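Local atomic coordinates of P35 (Autographa californica nucleopolyhedrovirus, PDB entry 1P35), a protein that inhibits caspases and so blocks the apoptosis that infected insect cells would otherwise undergo, and also suppresses the host RNA interference response against the virus. Residues E207-F212 / N266-D271; Q23-V28 / Y198-Q203. One frame throughout, in Å; residues are numbered along the deposited sequence.

Both contacts are buried and lie equally far from the middle of the chain, yet they solve the problem of burial in opposite ways. Contact 1 lays helix 206-215 on strand 259-271 through three phenylalanine side chains. Contact 2 sends a charged arginine from strand 24-33 to the backbone of residues 198-203, skipping the strand 10-21 that pairs with both 24-33 and 191-199. The centres are about 17 Å apart, and the chain passes directly from one to the other, since strand 191-199 is followed by helix 206-215. A probable hydrogen bond of 2.5 Å from Tyr270 OH to Val202 O joins residues 266-271 to 198-203.

Contact 1: residues E207-F212 / N266-D271; sequences EQFEEF and NGFIYD
An aromatic cluster of Phe209, Phe212 and Phe268 forms where helix 206-215 lies against strand 259-271, a worked example of helix-on-sheet packing. Phe268 reaches from the strand to two phenylalanines one helical turn apart. Over one face of Phe209 its ring lies nearly parallel, the planes 11° apart, with centroids at 4.5 Å and an offset so large that little of one ring covers the other. The touching is done near the rims, where Phe268 CD2 stands 3.4 Å from Phe209 CD1. In both residues CG stands anti to the carbonyl carbon, which sends the rings across the gap between helix and strand. Toward Phe212 the same ring turns its edge in an offset edge-to-face pair, planes at 64° and centroids 5.8 Å apart. Phe268 CE1 comes within 3.9 Å of Phe212 CB, and Phe268 CZ within 4.0 Å of Phe212 CG. The contact is apolar, made by ring packing and van der Waals contact. Around it, Leu277, Val279 and Leu281 of strand 276-282 extend the apolar layer, Phe204 meets the Phe209 ring, and Val292 and Leu294 of strand 292-295 also pack on Phe209.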
loop_
_atom_site.group_PDB
_atom_site.type_symbol
_atom_site.label_atom_id
_atom_site.label_comp_id
_atom_site.label_asym_id
_atom_site.label_seq_id
_atom_site.Cartn_x
_atom_site.Cartn_y
_atom_site.Cartn_z
ATOM N N GLU A 207 7.899 -13.189 32.152
ATOM C CA GLU A 207 9.126 -13.931 32.220
ATOM C C GLU A 207 9.581 -14.556 30.884
ATOM O O GLU A 207 10.776 -14.579 30.591
ATOM C CB GLU A 207 8.954 -15.015 33.288
ATOM C CG GLU A 207 10.026 -16.075 33.385
ATOM C CD GLU A 207 9.742 -17.077 34.515
ATOM O OE1 GLU A 207 8.938 -16.760 35.429
ATOM O OE2 GLU A 207 10.332 -18.175 34.499
ATOM N N GLN A 208 8.650 -15.092 30.096
ATOM C CA GLN A 208 9.025 -15.728 28.833
ATOM C C GLN A 208 9.524 -14.646 27.888
ATOM O O GLN A 208 10.437 -14.872 27.115
ATOM C CB GLN A 208 7.822 -16.454 28.179
ATOM C CG GLN A 208 8.181 -17.330 26.961
ATOM C CD GLN A 208 6.942 -18.045 26.348
ATOM O OE1 GLN A 208 7.004 -18.601 25.248
ATOM N NE2 GLN A 208 5.832 -18.041 27.084
ATOM N N PHE A 209 8.915 -13.467 27.974
ATOM C CA PHE A 209 9.288 -12.389 27.096
ATOM C C PHE A 209 10.696 -11.841 27.510
ATOM O O PHE A 209 11.525 -11.524 26.628
ATOM C CB PHE A 209 8.205 -11.273 27.086
ATOM C CG PHE A 209 6.831 -11.715 26.551
ATOM C CD1 PHE A 209 6.719 -12.843 25.748
ATOM C CD2 PHE A 209 5.647 -11.025 26.908
ATOM C CE1 PHE A 209 5.432 -13.331 25.291
ATOM C CE2 PHE A 209 4.360 -11.497 26.473
ATOM C CZ PHE A 209 4.274 -12.648 25.669
ATOM N N GLU A 210 10.967 -11.749 28.815
ATOM C CA GLU A 210 12.274 -11.252 29.305
ATOM C C GLU A 210 13.371 -12.139 28.798
ATOM O O GLU A 210 14.370 -11.677 28.251
ATOM C CB GLU A 210 12.340 -11.202 30.841
ATOM C CG GLU A 210 11.441 -10.120 31.426
ATOM C CD GLU A 210 11.573 -9.996 32.931
ATOM O OE1 GLU A 210 12.711 -9.741 33.406
ATOM O OE2 GLU A 210 10.531 -10.146 33.618
ATOM N N GLU A 211 13.167 -13.440 28.973
ATOM C CA GLU A 211 14.162 -14.389 28.491
ATOM C C GLU A 211 14.439 -14.218 26.977
ATOM O O GLU A 211 15.560 -14.312 26.529
ATOM C CB GLU A 211 13.674 -15.825 28.731
ATOM C CG GLU A 211 14.584 -16.872 28.047
ATOM C CD GLU A 211 14.081 -18.305 28.167
ATOM O OE1 GLU A 211 12.874 -18.573 27.920
ATOM O OE2 GLU A 211 14.909 -19.172 28.480
ATOM N N PHE A 212 13.382 -14.020 26.183
ATOM C CA PHE A 212 13.582 -13.913 24.737
ATOM C C PHE A 212 14.356 -12.595 24.407
ATOM O O PHE A 212 15.352 -12.609 23.667
ATOM C CB PHE A 212 12.192 -13.975 24.011
ATOM C CG PHE A 212 12.249 -14.591 22.651
ATOM C CD1 PHE A 212 12.862 -13.918 21.586
ATOM C CD2 PHE A 212 11.747 -15.865 22.433
ATOM C CE1 PHE A 212 12.978 -14.521 20.311
ATOM C CE2 PHE A 212 11.856 -16.472 21.165
ATOM C CZ PHE A 212 12.471 -15.804 20.107
ATOM N N ASN A 266 13.417 -3.751 19.393
ATOM C CA ASN A 266 12.934 -5.094 19.125
ATOM C C ASN A 266 12.466 -5.750 20.438
ATOM O O ASN A 266 13.084 -5.599 21.511
ATOM C CB ASN A 266 14.052 -5.902 18.473
ATOM C CG ASN A 266 14.363 -5.417 17.071
ATOM O OD1 ASN A 266 13.624 -5.742 16.108
ATOM N ND2 ASN A 266 15.421 -4.601 16.938
ATOM N N GLY A 267 11.385 -6.496 20.341
ATOM C CA GLY A 267 10.850 -7.135 21.527
ATOM C C GLY A 267 9.365 -7.412 21.479
ATOM O O GLY A 267 8.818 -7.766 20.438
ATOM N N PHE A 268 8.735 -7.226 22.632
ATOM C CA PHE A 268 7.338 -7.510 22.855
ATOM C C PHE A 268 6.611 -6.308 23.485
ATOM O O PHE A 268 7.080 -5.713 24.490
ATOM C CB PHE A 268 7.222 -8.715 23.831
ATOM C CG PHE A 268 7.835 -9.970 23.324
ATOM C CD1 PHE A 268 9.216 -10.092 23.210
ATOM C CD2 PHE A 268 7.022 -11.013 22.859
ATOM C CE1 PHE A 268 9.802 -11.249 22.611
ATOM C CE2 PHE A 268 7.577 -12.162 22.269
ATOM C CZ PHE A 268 8.993 -12.283 22.137
ATOM N N ILE A 269 5.481 -5.946 22.891
ATOM C CA ILE A 269 4.655 -4.869 23.412
ATOM C C ILE A 269 3.313 -5.527 23.651
ATOM O O ILE A 269 2.711 -6.086 22.712
ATOM C CB ILE A 269 4.511 -3.704 22.419
ATOM C CG1 ILE A 269 5.789 -2.853 22.434
ATOM C CG2 ILE A 269 3.278 -2.841 22.788
ATOM C CD1 ILE A 269 5.911 -1.834 21.262
ATOM N N TYR A 270 2.841 -5.465 24.899
ATOM C CA TYR A 270 1.589 -6.096 25.229
ATOM C C TYR A 270 0.544 -5.069 25.660
ATOM O O TYR A 270 0.764 -4.226 26.544
ATOM C CB TYR A 270 1.790 -7.135 26.327
ATOM C CG TYR A 270 0.508 -7.831 26.694
ATOM C CD1 TYR A 270 -0.077 -8.730 25.821
ATOM C CD2 TYR A 270 -0.131 -7.583 27.908
ATOM C CE1 TYR A 270 -1.257 -9.377 26.126
ATOM C CE2 TYR A 270 -1.324 -8.230 28.235
ATOM C CZ TYR A 270 -1.877 -9.132 27.324
ATOM O OH TYR A 270 -3.047 -9.801 27.573
ATOM N N ASP A 271 -0.613 -5.123 25.002
ATOM C CA ASP A 271 -1.677 -4.196 25.334
ATOM C C ASP A 271 -2.591 -4.870 26.344
ATOM O O ASP A 271 -3.395 -5.727 25.988
ATOM C CB ASP A 271 -2.423 -3.786 24.072
ATOM C CG ASP A 271 -3.443 -2.698 24.328
ATOM O OD1 ASP A 271 -3.989 -2.655 25.455
ATOM O OD2 ASP A 271 -3.710 -1.913 23.382
#

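Contact 2: residues Q23-V28 / Y198-Q203; sequences QTRELV and YVDSVQ
Arg25 spans the gap from strand 24-33 to residues 198-203, where its guanidinium grips the backbone carbonyl of Asp200. The grip is end-on, with both terminal nitrogens on one oxygen: Arg25 NH2 lies 3.0 Å from Asp200 O and NH1 3.2 Å from it. That oxygen lies in the guanidinium plane. The NH2 bond is the straighter, at 156°, and arrives in the carbonyl plane, whereas NH1 is tilted from it. The reach comes from an extended start, CG anti to the carbonyl carbon and CD anti to CA (chi2 -178°), followed by a bend at chi3 (58°) that swings the guanidinium over. Val199 CG1, anti to its backbone N, packs 3.4 Å from Arg25 NH2. The Asp200 carboxylate takes no bond from the arginine; Asp200 OD1 is 4.3 Å from Arg25 NH2 and well out of the guanidinium plane, so charge alone may act between them. OD1 is instead met by Ser201 OG at 3.0 Å, from above the carboxylate plane, and by Gln19 N. A salt bridge to Asp17 and a hydrogen bond to Gln19 OE1 hold the guanidinium from strand 10-21. The arrangement exemplifies a buried arginine tying strand 24-33 to residues 198-203 across strand 10-21, which pairs with both 24-33 and 191-199.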
loop_
_atom_site.group_PDB
_atom_site.type_symbol
_atom_site.label_atom_id
_atom_site.label_comp_id
_atom_site.label_asym_id
_atom_site.label_seq_id
_atom_site.Cartn_x
_atom_site.Cartn_y
_atom_site.Cartn_z
ATOM N N GLN A 23 -13.556 -21.880 20.229
ATOM C CA GLN A 23 -12.681 -23.045 20.028
ATOM C C GLN A 23 -11.928 -23.068 18.730
ATOM O O GLN A 23 -11.490 -24.119 18.287
ATOM C CB GLN A 23 -13.425 -24.362 20.110
ATOM C CG GLN A 23 -14.508 -24.560 19.110
ATOM C CD GLN A 23 -15.817 -24.126 19.689
ATOM O OE1 GLN A 23 -15.985 -24.178 20.890
ATOM N NE2 GLN A 23 -16.757 -23.717 18.847
ATOM N N THR A 24 -11.777 -21.902 18.129
ATOM C CA THR A 24 -11.080 -21.812 16.877
ATOM C C THR A 24 -10.211 -20.572 16.876
ATOM O O THR A 24 -10.584 -19.529 17.457
ATOM C CB THR A 24 -12.086 -21.701 15.691
ATOM O OG1 THR A 24 -13.153 -22.660 15.850
ATOM C CG2 THR A 24 -11.349 -21.916 14.365
ATOM N N ARG A 25 -9.054 -20.679 16.228
ATOM C CA ARG A 25 -8.157 -19.527 16.080
ATOM C C ARG A 25 -7.620 -19.603 14.657
ATOM O O ARG A 25 -7.709 -20.664 14.017
ATOM C CB ARG A 25 -6.990 -19.537 17.115
ATOM C CG ARG A 25 -7.403 -19.349 18.569
ATOM C CD ARG A 25 -6.182 -19.321 19.509
ATOM N NE ARG A 25 -5.244 -18.253 19.149
ATOM C CZ ARG A 25 -5.216 -17.053 19.738
ATOM N NH1 ARG A 25 -6.060 -16.760 20.714
ATOM N NH2 ARG A 25 -4.352 -16.130 19.347
ATOM N N GLU A 26 -7.113 -18.479 14.142
ATOM C CA GLU A 26 -6.571 -18.469 12.788
ATOM C C GLU A 26 -5.104 -17.997 12.758
ATOM O O GLU A 26 -4.709 -17.053 13.454
ATOM C CB GLU A 26 -7.422 -17.575 11.865
ATOM C CG GLU A 26 -6.867 -17.463 10.443
ATOM C CD GLU A 26 -7.522 -16.316 9.658
ATOM O OE1 GLU A 26 -7.402 -15.169 10.102
ATOM O OE2 GLU A 26 -8.151 -16.552 8.602
ATOM N N LEU A 27 -4.303 -18.714 11.985
ATOM C CA LEU A 27 -2.924 -18.405 11.812
ATOM C C LEU A 27 -2.712 -17.955 10.369
ATOM O O LEU A 27 -3.090 -18.669 9.447
ATOM C CB LEU A 27 -2.034 -19.629 12.075
ATOM C CG LEU A 27 -0.579 -19.299 11.714
ATOM C CD1 LEU A 27 -0.049 -18.277 12.743
ATOM C CD2 LEU A 27 0.318 -20.542 11.756
ATOM N N VAL A 28 -2.111 -16.768 10.211
ATOM C CA VAL A 28 -1.759 -16.183 8.940
ATOM C C VAL A 28 -0.238 -16.154 9.059
ATOM O O VAL A 28 0.352 -15.697 10.082
ATOM C CB VAL A 28 -2.359 -14.770 8.731
ATOM C CG1 VAL A 28 -1.723 -14.136 7.481
ATOM C CG2 VAL A 28 -3.837 -14.871 8.426
ATOM N N TYR A 198 1.425 -10.378 15.334
ATOM C CA TYR A 198 0.285 -9.761 15.970
ATOM C C TYR A 198 -0.511 -10.980 16.500
ATOM O O TYR A 198 -0.863 -11.853 15.705
ATOM C CB TYR A 198 -0.532 -8.967 14.898
ATOM C CG TYR A 198 -1.823 -8.374 15.417
ATOM C CD1 TYR A 198 -2.922 -9.199 15.693
ATOM C CD2 TYR A 198 -1.946 -6.992 15.655
ATOM C CE1 TYR A 198 -4.118 -8.685 16.179
ATOM C CE2 TYR A 198 -3.140 -6.442 16.143
ATOM C CZ TYR A 198 -4.234 -7.301 16.397
ATOM O OH TYR A 198 -5.464 -6.796 16.764
ATOM N N VAL A 199 -0.772 -11.053 17.817
ATOM C CA VAL A 199 -1.501 -12.220 18.396
ATOM C C VAL A 199 -2.480 -11.690 19.429
ATOM O O VAL A 199 -2.058 -11.007 20.349
ATOM C CB VAL A 199 -0.568 -13.222 19.127
ATOM C CG1 VAL A 199 -1.367 -14.479 19.493
ATOM C CG2 VAL A 199 0.661 -13.602 18.247
ATOM N N ASP A 200 -3.779 -11.985 19.276
ATOM C CA ASP A 200 -4.780 -11.465 20.213
ATOM C C ASP A 200 -5.354 -12.527 21.121
ATOM O O ASP A 200 -5.061 -13.699 20.960
ATOM C CB ASP A 200 -5.908 -10.715 19.487
ATOM C CG ASP A 200 -6.855 -11.621 18.661
ATOM O OD1 ASP A 200 -7.084 -12.784 19.012
ATOM O OD2 ASP A 200 -7.425 -11.106 17.667
ATOM N N SER A 201 -6.135 -12.080 22.103
ATOM C CA SER A 201 -6.762 -12.933 23.099
ATOM C C SER A 201 -5.735 -13.775 23.826
ATOM O O SER A 201 -5.955 -14.974 24.041
ATOM C CB SER A 201 -7.822 -13.839 22.467
ATOM O OG SER A 201 -8.611 -13.102 21.546
ATOM N N VAL A 202 -4.623 -13.138 24.206
ATOM C CA VAL A 202 -3.549 -13.839 24.915
ATOM C C VAL A 202 -3.128 -13.218 26.211
ATOM O O VAL A 202 -3.203 -12.036 26.382
ATOM C CB VAL A 202 -2.265 -14.035 24.033
ATOM C CG1 VAL A 202 -2.555 -15.116 23.021
ATOM C CG2 VAL A 202 -1.859 -12.692 23.296
ATOM N N GLN A 203 -2.730 -14.059 27.144
ATOM C CA GLN A 203 -2.264 -13.607 28.440
ATOM C C GLN A 203 -0.798 -13.185 28.372
ATOM O O GLN A 203 -0.005 -13.715 27.592
ATOM C CB GLN A 203 -2.406 -14.736 29.468
ATOM C CG GLN A 203 -3.838 -15.077 29.870
ATOM C CD GLN A 203 -3.875 -16.252 30.828
ATOM O OE1 GLN A 203 -3.116 -16.297 31.804
ATOM N NE2 GLN A 203 -4.760 -17.208 30.562
#